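Local coordinates for CMP/dCMP-type deaminase domain-containing protein (Aspergillus oryzae RIB40, PDB 7DS1) that probably catalyses the zinc-dependent deamination of the pyrimidine DARIPP, a step in riboflavin biosynthesis, and is caught here with that compound bound, at residues 6-11 with 94-99; 28-33 with 61-66; 34-39 with 89-94; 99-104 with 130-135. One frame throughout, in Å; residues are numbered along the deposited sequence.

Contact 1: 6-11 with 94-99. With HJL ([(2~{R},3~{S},4~{S})-5-[[2,5-bis(azanyl)-6-oxidanylidene-1~{H}-pyrimidin-4-yl]amino]-2,3,4-tris(oxidanyl)pentyl] dihydrogen phosphate), chain C.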
# COMPACT_ATOMS: atom_id res chain seq x y z
N ALA A 6 13.37 -3.92 0.97
CA ALA A 6 12.97 -5.15 1.65
C ALA A 6 12.75 -4.91 3.13
O ALA A 6 11.81 -5.45 3.72
CB ALA A 6 14.03 -6.24 1.44
N LYS A 7 13.60 -4.08 3.74
CA LYS A 7 13.42 -3.76 5.15
C LYS A 7 12.11 -3.03 5.39
O LYS A 7 11.38 -3.34 6.33
CB LYS A 7 14.61 -2.95 5.67
CG LYS A 7 15.91 -3.74 5.68
CD LYS A 7 16.91 -3.17 6.68
CE LYS A 7 18.11 -4.09 6.86
NZ LYS A 7 17.71 -5.46 7.29
N TYR A 8 11.77 -2.07 4.51
CA TYR A 8 10.48 -1.40 4.62
C TYR A 8 9.33 -2.39 4.49
O TYR A 8 8.32 -2.28 5.21
CB TYR A 8 10.34 -0.31 3.55
CG TYR A 8 10.88 1.03 3.97
CD1 TYR A 8 10.30 1.73 5.03
CD2 TYR A 8 11.95 1.61 3.31
CE1 TYR A 8 10.80 2.96 5.43
CE2 TYR A 8 12.46 2.84 3.70
CZ TYR A 8 11.87 3.51 4.75
OH TYR A 8 12.36 4.73 5.15
N LEU A 9 9.44 -3.34 3.56
CA LEU A 9 8.34 -4.28 3.36
C LEU A 9 8.20 -5.22 4.55
O LEU A 9 7.08 -5.63 4.88
CB LEU A 9 8.54 -5.06 2.06
CG LEU A 9 8.21 -4.26 0.80
CD1 LEU A 9 8.43 -5.13 -0.42
CD2 LEU A 9 6.77 -3.71 0.80
N ARG A 10 9.31 -5.56 5.21
CA ARG A 10 9.20 -6.35 6.43
C ARG A 10 8.51 -5.57 7.54
O ARG A 10 7.75 -6.15 8.32
CB ARG A 10 10.59 -6.83 6.87
CG ARG A 10 10.54 -8.03 7.80
CD ARG A 10 11.86 -8.79 7.82
NE ARG A 10 12.14 -9.49 6.56
CZ ARG A 10 11.51 -10.60 6.17
NH1 ARG A 10 10.56 -11.13 6.93
NH2 ARG A 10 11.84 -11.18 5.02
N GLU A 11 8.74 -4.25 7.61
CA GLU A 11 7.99 -3.45 8.57
C GLU A 11 6.52 -3.35 8.18
O GLU A 11 5.64 -3.31 9.05
CB GLU A 11 8.61 -2.06 8.73
CG GLU A 11 10.13 -2.07 8.86
CD GLU A 11 10.74 -0.74 8.48
OE1 GLU A 11 10.20 0.30 8.88
OE2 GLU A 11 11.76 -0.74 7.75
N VAL A 94 6.57 8.16 -1.50
CA VAL A 94 6.50 6.79 -1.98
C VAL A 94 5.78 5.96 -0.92
O VAL A 94 5.89 6.23 0.28
CB VAL A 94 7.90 6.19 -2.27
CG1 VAL A 94 8.65 7.06 -3.28
CG2 VAL A 94 8.72 6.06 -0.99
N MET A 95 5.02 4.96 -1.37
CA MET A 95 4.31 4.08 -0.44
C MET A 95 4.81 2.66 -0.61
O MET A 95 4.89 2.15 -1.74
CB MET A 95 2.79 4.13 -0.65
CG MET A 95 2.03 3.36 0.44
SD MET A 95 0.24 3.27 0.14
CE MET A 95 -0.31 4.86 0.80
N TYR A 96 5.18 2.04 0.51
CA TYR A 96 5.46 0.61 0.58
C TYR A 96 4.18 -0.09 1.03
O TYR A 96 3.50 0.37 1.94
CB TYR A 96 6.59 0.33 1.58
CG TYR A 96 7.92 0.85 1.11
CD1 TYR A 96 8.79 0.05 0.39
CD2 TYR A 96 8.29 2.18 1.36
CE1 TYR A 96 10.01 0.53 -0.06
CE2 TYR A 96 9.51 2.67 0.92
CZ TYR A 96 10.35 1.84 0.21
OH TYR A 96 11.56 2.31 -0.24
N VAL A 97 3.84 -1.19 0.34
CA VAL A 97 2.66 -1.99 0.65
C VAL A 97 3.02 -3.46 0.46
O VAL A 97 3.69 -3.80 -0.52
CB VAL A 97 1.45 -1.62 -0.24
CG1 VAL A 97 0.15 -2.13 0.37
CG2 VAL A 97 1.35 -0.11 -0.49
N THR A 98 2.60 -4.34 1.37
CA THR A 98 3.00 -5.75 1.20
C THR A 98 2.44 -6.32 -0.09
O THR A 98 3.12 -7.09 -0.78
CB THR A 98 2.60 -6.64 2.39
OG1 THR A 98 1.18 -6.61 2.60
CG2 THR A 98 3.34 -6.25 3.66
N MET A 99 1.22 -5.93 -0.45
CA MET A 99 0.52 -6.44 -1.62
C MET A 99 0.26 -5.30 -2.60
O MET A 99 0.01 -4.17 -2.19
CB MET A 99 -0.80 -7.09 -1.22
CG MET A 99 -1.63 -7.64 -2.37
SD MET A 99 -3.07 -8.53 -1.76
CE MET A 99 -2.27 -9.73 -0.69
C2 HJL C . -4.60 -4.69 -0.27
C4 HJL C . -5.75 -4.51 1.73
C5 HJL C . -6.73 -5.41 1.24
C6 HJL C . -6.60 -5.91 -0.03
N1 HJL C . -5.51 -5.51 -0.78
N2 HJL C . -3.46 -4.30 -1.10
N3 HJL C . -4.71 -4.17 0.97
N5 HJL C . -7.83 -5.79 2.04
O4 HJL C . -5.85 -4.04 2.86
C1' HJL C . -7.95 -6.76 -2.03
C2' HJL C . -9.16 -7.65 -2.37
C3' HJL C . -10.41 -7.16 -1.59
C4' HJL C . -11.67 -7.87 -2.20
C5' HJL C . -12.91 -7.70 -1.27
N1' HJL C . -7.61 -6.84 -0.58
O1P HJL C . -11.99 -5.67 0.75
O2' HJL C . -9.42 -7.59 -3.73
O2P HJL C . -13.70 -4.01 -0.23
O3' HJL C . -10.24 -7.48 -0.24
O3P HJL C . -14.20 -6.21 1.00
O4' HJL C . -11.99 -7.34 -3.43
O5' HJL C . -13.23 -6.30 -1.29
PAN HJL C . -13.26 -5.54 0.10
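Y8 and Y96 show how a helix can be held against a sheet by two aromatic side chains and little polar contact. Their rings form an offset stack, centroids 4.4 Å apart and planes inclined by 19°. Y96 CG lies anti to the carbonyl carbon (chi1 -68°), which lays the ring against Y8. The displacement is such that Y8 CB, rather than the middle of its ring, stands over the centre of the Y96 ring, 3.5 Å from the centroid, a CH-pi contact. Farther out, Y8 CD2 comes within 3.5 Å of Y96 CZ.

The aliphatic part belongs to L9. Its CD2 reaches the edge of the Y96 ring near the ring plane, lies 4.1 Å from Y96 CB, and approaches V97 O, 3.4 Å away. One step on, where the chain turns a corner, T98 CG2 faces L9 O at 4.0 Å.

Polar ends are satisfied elsewhere: Y8 OH bonds to D45, while Y96 OH is shared by H5 and R35. Helix segment 6-11 crosses strand segment 94-97 at -59°, axes 7.8 Å apart. Y8 also reaches V33 and R35 of strand 29-36, and Y96 stacks with Y131, linking strands 91-97 and 127-132.

Contact 2: 28-33 with 61-66. With ZN (zinc ion), chain B; HJL ([(2~{R},3~{S},4~{S})-5-[[2,5-bis(azanyl)-6-oxidanylidene-1~{H}-pyrimidin-4-yl]amino]-2,3,4-tris(oxidanyl)pentyl] dihydrogen phosphate), chain C.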
# COMPACT_ATOMS: atom_id res chain seq x y z
N VAL A 28 -2.86 -6.80 5.10
CA VAL A 28 -1.83 -6.04 4.39
C VAL A 28 -1.36 -4.90 5.29
O VAL A 28 -2.09 -4.45 6.18
CB VAL A 28 -2.41 -5.51 3.05
CG1 VAL A 28 -1.44 -4.60 2.31
CG2 VAL A 28 -2.80 -6.68 2.16
N GLY A 29 -0.12 -4.46 5.09
CA GLY A 29 0.39 -3.28 5.77
C GLY A 29 1.02 -2.33 4.78
O GLY A 29 1.52 -2.74 3.73
N ALA A 30 0.98 -1.03 5.13
CA ALA A 30 1.44 0.04 4.24
C ALA A 30 2.17 1.13 5.02
O ALA A 30 1.77 1.47 6.13
CB ALA A 30 0.25 0.68 3.50
N ILE A 31 3.23 1.68 4.42
CA ILE A 31 4.02 2.75 5.02
C ILE A 31 4.26 3.83 3.97
O ILE A 31 4.77 3.53 2.89
CB ILE A 31 5.37 2.24 5.57
CG1 ILE A 31 5.17 1.25 6.71
CG2 ILE A 31 6.24 3.43 6.05
CD1 ILE A 31 6.46 0.52 7.13
N LEU A 32 3.91 5.07 4.30
CA LEU A 32 4.11 6.20 3.40
C LEU A 32 5.37 6.97 3.82
O LEU A 32 5.50 7.35 4.99
CB LEU A 32 2.88 7.12 3.43
CG LEU A 32 2.91 8.33 2.50
CD1 LEU A 32 2.97 7.89 1.05
CD2 LEU A 32 1.69 9.21 2.77
N VAL A 33 6.29 7.16 2.87
CA VAL A 33 7.62 7.71 3.13
C VAL A 33 7.83 8.96 2.29
O VAL A 33 7.47 8.98 1.11
CB VAL A 33 8.71 6.66 2.82
CG1 VAL A 33 10.11 7.25 3.01
CG2 VAL A 33 8.53 5.42 3.69
N HIS A 61 -8.90 -0.79 3.73
CA HIS A 61 -7.66 -1.41 3.30
C HIS A 61 -6.46 -0.74 3.96
O HIS A 61 -6.56 0.36 4.51
CB HIS A 61 -7.55 -1.35 1.77
CG HIS A 61 -8.39 -2.36 1.06
ND1 HIS A 61 -8.25 -2.64 -0.28
CD2 HIS A 61 -9.39 -3.15 1.50
CE1 HIS A 61 -9.12 -3.57 -0.64
NE2 HIS A 61 -9.83 -3.89 0.43
N ALA A 62 -5.30 -1.41 3.87
CA ALA A 62 -4.08 -0.88 4.49
C ALA A 62 -3.73 0.49 3.93
O ALA A 62 -3.48 1.43 4.70
CB ALA A 62 -2.91 -1.86 4.26
N GLU A 63 -3.69 0.62 2.60
CA GLU A 63 -3.32 1.90 1.99
C GLU A 63 -4.34 2.97 2.32
O GLU A 63 -3.98 4.14 2.54
CB GLU A 63 -3.21 1.74 0.47
CG GLU A 63 -2.36 0.55 0.03
CD GLU A 63 -3.16 -0.72 -0.19
OE1 GLU A 63 -3.72 -1.26 0.79
OE2 GLU A 63 -3.23 -1.17 -1.35
N GLN A 64 -5.61 2.59 2.36
CA GLN A 64 -6.69 3.49 2.74
C GLN A 64 -6.51 3.99 4.17
O GLN A 64 -6.65 5.19 4.44
CB GLN A 64 -8.02 2.75 2.57
CG GLN A 64 -9.25 3.56 2.95
CD GLN A 64 -10.50 2.73 2.82
OE1 GLN A 64 -10.44 1.52 2.59
NE2 GLN A 64 -11.66 3.37 2.95
N CYS A 65 -6.20 3.09 5.10
CA CYS A 65 -5.98 3.50 6.49
C CYS A 65 -4.74 4.37 6.61
O CYS A 65 -4.71 5.31 7.42
CB CYS A 65 -5.85 2.27 7.38
SG CYS A 65 -7.43 1.46 7.67
N CYS A 66 -3.71 4.08 5.83
CA CYS A 66 -2.50 4.89 5.85
C CYS A 66 -2.83 6.34 5.49
O CYS A 66 -2.46 7.27 6.21
CB CYS A 66 -1.48 4.28 4.89
SG CYS A 66 0.08 5.17 4.78
ZN ZN B . -7.10 -1.78 -1.70
C2 HJL C . -4.60 -4.69 -0.27
C4 HJL C . -5.75 -4.51 1.73
C5 HJL C . -6.73 -5.41 1.24
C6 HJL C . -6.60 -5.91 -0.03
N1 HJL C . -5.51 -5.51 -0.78
N2 HJL C . -3.46 -4.30 -1.10
N3 HJL C . -4.71 -4.17 0.97
N5 HJL C . -7.83 -5.79 2.04
O4 HJL C . -5.85 -4.04 2.86
C1' HJL C . -7.95 -6.76 -2.03
C2' HJL C . -9.16 -7.65 -2.37
C3' HJL C . -10.41 -7.16 -1.59
C4' HJL C . -11.67 -7.87 -2.20
C5' HJL C . -12.91 -7.70 -1.27
N1' HJL C . -7.61 -6.84 -0.58
O1P HJL C . -11.99 -5.67 0.75
O2' HJL C . -9.42 -7.59 -3.73
O2P HJL C . -13.70 -4.01 -0.23
O3' HJL C . -10.24 -7.48 -0.24
O3P HJL C . -14.20 -6.21 1.00
O4' HJL C . -11.99 -7.34 -3.43
O5' HJL C . -13.23 -6.30 -1.29
PAN HJL C . -13.26 -5.54 0.10
O HOH W 1 -5.15 -2.73 -1.83
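A62 and C66 pack against V28, A30 and L32 in a buried, apolar helix-on-strand contact, where helix 62-73 covers one face of strand 29-36 and its first turn opens into the zinc site. The segment axes are 7.1 Å apart and 38° from parallel. Alternation along the strand directs V28, A30 and L32 to the helix, which answers with residues one turn apart. Small side chains permit the close approach: A62 CB is 3.3 Å from V28 O, and A30 CB nestles between A62 and C66. Farther along, C66 SG lies 3.7 Å from L32 CB, carried there by a chi1 of 180° that sets the sulfur anti to the backbone N.

The N-terminal end of the helix serves the ligand. At the N-cap, H61 bonds zinc through ND1 at 2.0 Å, while NE2 gives a nearly straight, in-plane hydrogen bond to phosphate oxygen O1P of HJL. One face of its imidazole lies over the pyrimidine, with C5 of HJL above the ring centre. A62 N donates to O4 of HJL (2.9 Å), and both methyls of V28 press on the pyrimidine from the strand, CG2 3.4 Å from its N3. E63 does not touch the metal; its OE2 accepts a 2.5 Å hydrogen bond from the zinc-bound water. C102 and C112 complete the metal shell. The H61-A62-E63 sequence at a helix start is the His-Ala-Glu signature of the cytidine deaminase fold.

Contact 3: 34-39 with 89-94; sequences SRKEGD and PDRKLV
R91 reaches across to S34 and R35, and its side chain meets the neighbouring strand at nearly every atom. CB begins 3.4 Å from R35 O. CG continues past the serine, and CD lies 3.4 Å from S34 OG. A bend at chi3 (73°) then turns the guanidinium back so that it grips S34 side-on: NE donates to S34 OG at 2.7 Å, and NH2 to S34 O at 2.9 Å. Both oxygens lie close to the guanidinium plane, yet NH2 approaches S34 O from above the carbonyl plane, 54° out of it. K36 N sits over one guanidinium face, and NH1 finds D44 in a salt bridge.

Beneath this the backbones form antiparallel bridges. R35 and K92 are the hydrogen-bonded pair, R35 N to K92 O at 2.8 Å and K92 N to R35 O at 2.7 Å, flanked by the non-hydrogen-bonded pairs S34-L93 and K36-R91. Just past the strand ends, E37 N donates to D90 O at 3.0 Å. K92 contributes a salt bridge here: its NZ lies 2.9 Å from E37 OE1, coming from above the carboxylate plane, and a water links NZ with K36 O and G38 O. R35 instead sends its charge to D45. Here strand 29-36 ends and strand 91-97 begins, one of the antiparallel neighbour pairs in the mixed sheet of the cytidine deaminase fold, at the end away from the zinc.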
# COMPACT_ATOMS: atom_id res chain seq x y z
N SER A 34 8.43 9.99 2.90
CA SER A 34 8.91 11.16 2.17
C SER A 34 10.42 11.02 1.99
O SER A 34 11.15 10.90 2.98
CB SER A 34 8.56 12.46 2.89
OG SER A 34 9.29 13.56 2.36
N ARG A 35 10.87 11.02 0.74
CA ARG A 35 12.23 10.67 0.38
C ARG A 35 12.84 11.79 -0.44
O ARG A 35 12.17 12.38 -1.30
CB ARG A 35 12.23 9.35 -0.44
CG ARG A 35 13.58 8.93 -1.00
CD ARG A 35 13.52 7.47 -1.43
NE ARG A 35 13.37 6.59 -0.26
CZ ARG A 35 12.81 5.39 -0.30
NH1 ARG A 35 12.34 4.89 -1.44
NH2 ARG A 35 12.73 4.68 0.82
N LYS A 36 14.10 12.11 -0.16
CA LYS A 36 14.80 13.11 -0.95
C LYS A 36 15.02 12.60 -2.37
O LYS A 36 15.35 11.43 -2.59
CB LYS A 36 16.15 13.45 -0.30
CG LYS A 36 16.79 14.73 -0.81
CD LYS A 36 16.94 15.75 0.31
CE LYS A 36 17.91 16.86 -0.08
NZ LYS A 36 19.31 16.59 0.35
N GLU A 37 14.83 13.48 -3.35
CA GLU A 37 15.14 13.15 -4.73
C GLU A 37 16.65 13.00 -4.89
O GLU A 37 17.43 13.65 -4.19
CB GLU A 37 14.62 14.22 -5.70
CG GLU A 37 13.11 14.20 -5.95
CD GLU A 37 12.64 12.97 -6.73
OE1 GLU A 37 13.43 12.04 -6.96
OE2 GLU A 37 11.45 12.95 -7.11
N GLY A 38 17.05 12.16 -5.85
CA GLY A 38 18.47 11.94 -6.10
C GLY A 38 19.05 10.80 -5.29
O GLY A 38 18.33 9.85 -4.97
N ASP A 39 20.34 10.77 -5.06
CA ASP A 39 21.06 9.75 -4.27
C ASP A 39 20.70 9.78 -2.77
O ASP A 39 21.54 10.01 -1.95
CB ASP A 39 22.49 10.20 -4.41
CG ASP A 39 23.45 9.38 -3.76
OD1 ASP A 39 23.13 8.19 -3.49
OD2 ASP A 39 24.59 9.93 -3.57
N PRO A 89 9.54 20.65 -2.83
CA PRO A 89 10.22 20.60 -4.13
C PRO A 89 11.30 19.54 -4.20
O PRO A 89 11.49 18.95 -5.27
CB PRO A 89 10.79 22.01 -4.29
CG PRO A 89 10.77 22.62 -2.92
CD PRO A 89 9.61 21.99 -2.21
N ASP A 90 11.99 19.24 -3.10
CA ASP A 90 13.16 18.37 -3.12
C ASP A 90 12.85 16.95 -2.67
O ASP A 90 13.77 16.13 -2.58
CB ASP A 90 14.27 18.96 -2.25
CG ASP A 90 13.86 19.11 -0.79
OD1 ASP A 90 12.70 19.46 -0.53
OD2 ASP A 90 14.70 18.87 0.11
N ARG A 91 11.59 16.62 -2.41
CA ARG A 91 11.22 15.32 -1.88
C ARG A 91 10.07 14.72 -2.66
O ARG A 91 9.30 15.42 -3.31
CB ARG A 91 10.83 15.41 -0.39
CG ARG A 91 11.88 16.12 0.45
CD ARG A 91 11.53 16.05 1.93
NE ARG A 91 11.76 14.70 2.43
CZ ARG A 91 12.91 14.28 2.96
NH1 ARG A 91 13.94 15.11 3.05
NH2 ARG A 91 13.03 13.03 3.38
N LYS A 92 9.96 13.39 -2.58
CA LYS A 92 8.87 12.65 -3.20
C LYS A 92 8.22 11.73 -2.18
O LYS A 92 8.88 11.22 -1.27
CB LYS A 92 9.38 11.82 -4.39
CG LYS A 92 10.49 10.84 -4.01
CD LYS A 92 11.00 10.08 -5.22
CE LYS A 92 12.41 9.56 -4.98
NZ LYS A 92 13.11 9.21 -6.26
N LEU A 93 6.92 11.52 -2.34
CA LEU A 93 6.18 10.56 -1.54
C LEU A 93 6.18 9.20 -2.23
O LEU A 93 5.83 9.10 -3.42
CB LEU A 93 4.74 11.03 -1.32
CG LEU A 93 4.57 12.24 -0.41
CD1 LEU A 93 3.13 12.74 -0.48
CD2 LEU A 93 4.97 11.92 1.04
N VAL A 94 6.57 8.16 -1.50
CA VAL A 94 6.50 6.79 -1.98
C VAL A 94 5.78 5.96 -0.92
O VAL A 94 5.89 6.23 0.28
CB VAL A 94 7.90 6.19 -2.27
CG1 VAL A 94 8.65 7.06 -3.28
CG2 VAL A 94 8.72 6.06 -0.99
O HOH W 2 15.56 9.45 -4.58

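Contact 4: 99-104 with 130-135. With ZN (zinc ion), chain B; HJL ([(2~{R},3~{S},4~{S})-5-[[2,5-bis(azanyl)-6-oxidanylidene-1~{H}-pyrimidin-4-yl]amino]-2,3,4-tris(oxidanyl)pentyl] dihydrogen phosphate), chain C.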
# COMPACT_ATOMS: atom_id res chain seq x y z
N MET A 99 1.22 -5.93 -0.45
CA MET A 99 0.52 -6.44 -1.62
C MET A 99 0.26 -5.30 -2.60
O MET A 99 0.01 -4.17 -2.19
CB MET A 99 -0.80 -7.09 -1.22
CG MET A 99 -1.63 -7.64 -2.37
SD MET A 99 -3.07 -8.53 -1.76
CE MET A 99 -2.27 -9.73 -0.69
N GLU A 100 0.34 -5.62 -3.90
CA GLU A 100 -0.10 -4.76 -4.98
C GLU A 100 -1.42 -4.06 -4.64
O GLU A 100 -2.40 -4.75 -4.34
CB GLU A 100 -0.27 -5.60 -6.24
CG GLU A 100 -0.71 -4.84 -7.48
CD GLU A 100 -0.93 -5.77 -8.65
OE1 GLU A 100 -1.14 -6.98 -8.42
OE2 GLU A 100 -0.90 -5.29 -9.80
N PRO A 101 -1.48 -2.73 -4.67
CA PRO A 101 -2.76 -2.05 -4.41
C PRO A 101 -3.86 -2.51 -5.36
O PRO A 101 -3.62 -2.83 -6.53
CB PRO A 101 -2.42 -0.57 -4.62
CG PRO A 101 -0.95 -0.49 -4.22
CD PRO A 101 -0.35 -1.79 -4.76
N CYS A 102 -5.08 -2.55 -4.83
CA CYS A 102 -6.20 -3.11 -5.56
C CYS A 102 -6.71 -2.14 -6.63
O CYS A 102 -6.72 -0.92 -6.44
CB CYS A 102 -7.34 -3.48 -4.60
SG CYS A 102 -8.17 -2.09 -3.69
N GLY A 103 -7.09 -2.71 -7.77
CA GLY A 103 -7.70 -1.95 -8.85
C GLY A 103 -9.20 -2.08 -8.85
O GLY A 103 -9.90 -1.38 -9.58
N LYS A 104 -9.71 -3.02 -8.05
CA LYS A 104 -11.15 -3.25 -7.93
C LYS A 104 -11.40 -3.88 -6.57
O LYS A 104 -10.57 -4.65 -6.09
CB LYS A 104 -11.68 -4.14 -9.06
CG LYS A 104 -13.20 -4.14 -9.22
CD LYS A 104 -13.63 -4.84 -10.51
CE LYS A 104 -14.61 -5.98 -10.23
NZ LYS A 104 -14.94 -6.76 -11.46
N ILE A 130 4.99 3.29 -5.94
CA ILE A 130 4.56 2.22 -5.04
C ILE A 130 5.59 1.10 -5.08
O ILE A 130 5.93 0.61 -6.15
CB ILE A 130 3.19 1.65 -5.43
CG1 ILE A 130 2.16 2.78 -5.58
CG2 ILE A 130 2.74 0.58 -4.43
CD1 ILE A 130 1.92 3.58 -4.29
N TYR A 131 6.06 0.68 -3.91
CA TYR A 131 6.86 -0.54 -3.79
C TYR A 131 5.99 -1.60 -3.14
O TYR A 131 5.41 -1.35 -2.09
CB TYR A 131 8.10 -0.30 -2.93
CG TYR A 131 9.14 0.61 -3.53
CD1 TYR A 131 10.19 0.10 -4.30
CD2 TYR A 131 9.10 1.99 -3.31
CE1 TYR A 131 11.15 0.92 -4.84
CE2 TYR A 131 10.06 2.83 -3.86
CZ TYR A 131 11.08 2.28 -4.62
OH TYR A 131 12.04 3.10 -5.15
N PHE A 132 5.92 -2.80 -3.75
CA PHE A 132 5.13 -3.87 -3.15
C PHE A 132 5.82 -5.22 -3.33
O PHE A 132 6.71 -5.39 -4.16
CB PHE A 132 3.68 -3.90 -3.70
CG PHE A 132 3.56 -4.11 -5.18
CD1 PHE A 132 3.51 -5.39 -5.71
CD2 PHE A 132 3.42 -3.02 -6.04
CE1 PHE A 132 3.37 -5.60 -7.08
CE2 PHE A 132 3.29 -3.21 -7.41
CZ PHE A 132 3.26 -4.50 -7.93
N GLY A 133 5.39 -6.20 -2.51
CA GLY A 133 6.09 -7.47 -2.38
C GLY A 133 5.50 -8.62 -3.17
O GLY A 133 6.23 -9.52 -3.59
N VAL A 134 4.18 -8.62 -3.36
CA VAL A 134 3.50 -9.66 -4.14
C VAL A 134 2.41 -9.01 -4.98
O VAL A 134 1.76 -8.05 -4.54
CB VAL A 134 2.88 -10.77 -3.26
CG1 VAL A 134 3.92 -11.46 -2.39
CG2 VAL A 134 1.71 -10.22 -2.42
N LYS A 135 2.20 -9.54 -6.18
CA LYS A 135 1.00 -9.19 -6.93
C LYS A 135 -0.23 -9.69 -6.18
O LYS A 135 -0.16 -10.65 -5.41
CB LYS A 135 1.05 -9.81 -8.33
CG LYS A 135 2.21 -9.30 -9.18
CD LYS A 135 1.87 -7.96 -9.82
CE LYS A 135 1.00 -8.12 -11.06
NZ LYS A 135 0.50 -6.80 -11.54
ZN ZN B . -7.10 -1.78 -1.70
C2 HJL C . -4.60 -4.69 -0.27
C4 HJL C . -5.75 -4.51 1.73
C5 HJL C . -6.73 -5.41 1.24
C6 HJL C . -6.60 -5.91 -0.03
N1 HJL C . -5.51 -5.51 -0.78
N2 HJL C . -3.46 -4.30 -1.10
N3 HJL C . -4.71 -4.17 0.97
N5 HJL C . -7.83 -5.79 2.04
O4 HJL C . -5.85 -4.04 2.86
C1' HJL C . -7.95 -6.76 -2.03
C2' HJL C . -9.16 -7.65 -2.37
C3' HJL C . -10.41 -7.16 -1.59
C4' HJL C . -11.67 -7.87 -2.20
C5' HJL C . -12.91 -7.70 -1.27
N1' HJL C . -7.61 -6.84 -0.58
O1P HJL C . -11.99 -5.67 0.75
O2' HJL C . -9.42 -7.59 -3.73
O2P HJL C . -13.70 -4.01 -0.23
O3' HJL C . -10.24 -7.48 -0.24
O3P HJL C . -14.20 -6.21 1.00
O4' HJL C . -11.99 -7.34 -3.43
O5' HJL C . -13.23 -6.30 -1.29
PAN HJL C . -13.26 -5.54 0.10
O HOH W 1 -5.15 -2.73 -1.83
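F132 and E100 come together through two different torsions: F132 CG takes the position between backbone N and carbonyl carbon (chi1 60°), while the E100 chain runs fully extended from its CA. Side by side and pointing the same way, they leave E100 CB over the ring face, 3.9 Å from the F132 centroid, in a CH-pi contact; carboxylate and ring planes differ by only 12°. The neighbouring P101 CG meets I130 CG2 at 3.8 Å.

The backbone adds one parallel bridge, M99 with V134, in which E100 N donates to V134 O (2.9 Å, 170°). At the far end of E100, OE2 forms a salt bridge with K135 NZ, though the place of NZ is less certain. The same carboxylate also accepts from the backbone N atoms of E136 and C147.

C102, after P101, binds zinc through SG at 2.3 Å, and its N donates to the zinc-bound water at 3.0 Å. The E100 carbonyl O receives a weak 3.4 Å hydrogen bond from N2 of HJL. So many donors round a buried carboxylate would probably keep E100 ionised, and with its side chain held from behind, its backbone is presented to the amino group that a deaminase of this kind would probably remove.

Overall arrangement
Strand 91-97 is the common thread: it carries one side of contacts 1 and 3, which share V94, and leads into contact 4. Contact 2 joins on through strand 29-36, where I31 N and Y96 O are 2.8 Å apart. Contacts 1 and 3 have centres about 17 Å apart, yet the Y96 hydroxyl spans them to R35. Contacts 2 and 4, with centres about 11 Å apart, bring H61 and C102 to one zinc ion and E63 to the zinc-bound water. Both line the HJL pocket, which contact 1 touches through M99, the residue it shares with contact 4. The centre of contact 3 is about 19 Å and 21 Å from those of contacts 2 and 4, which hold the zinc site.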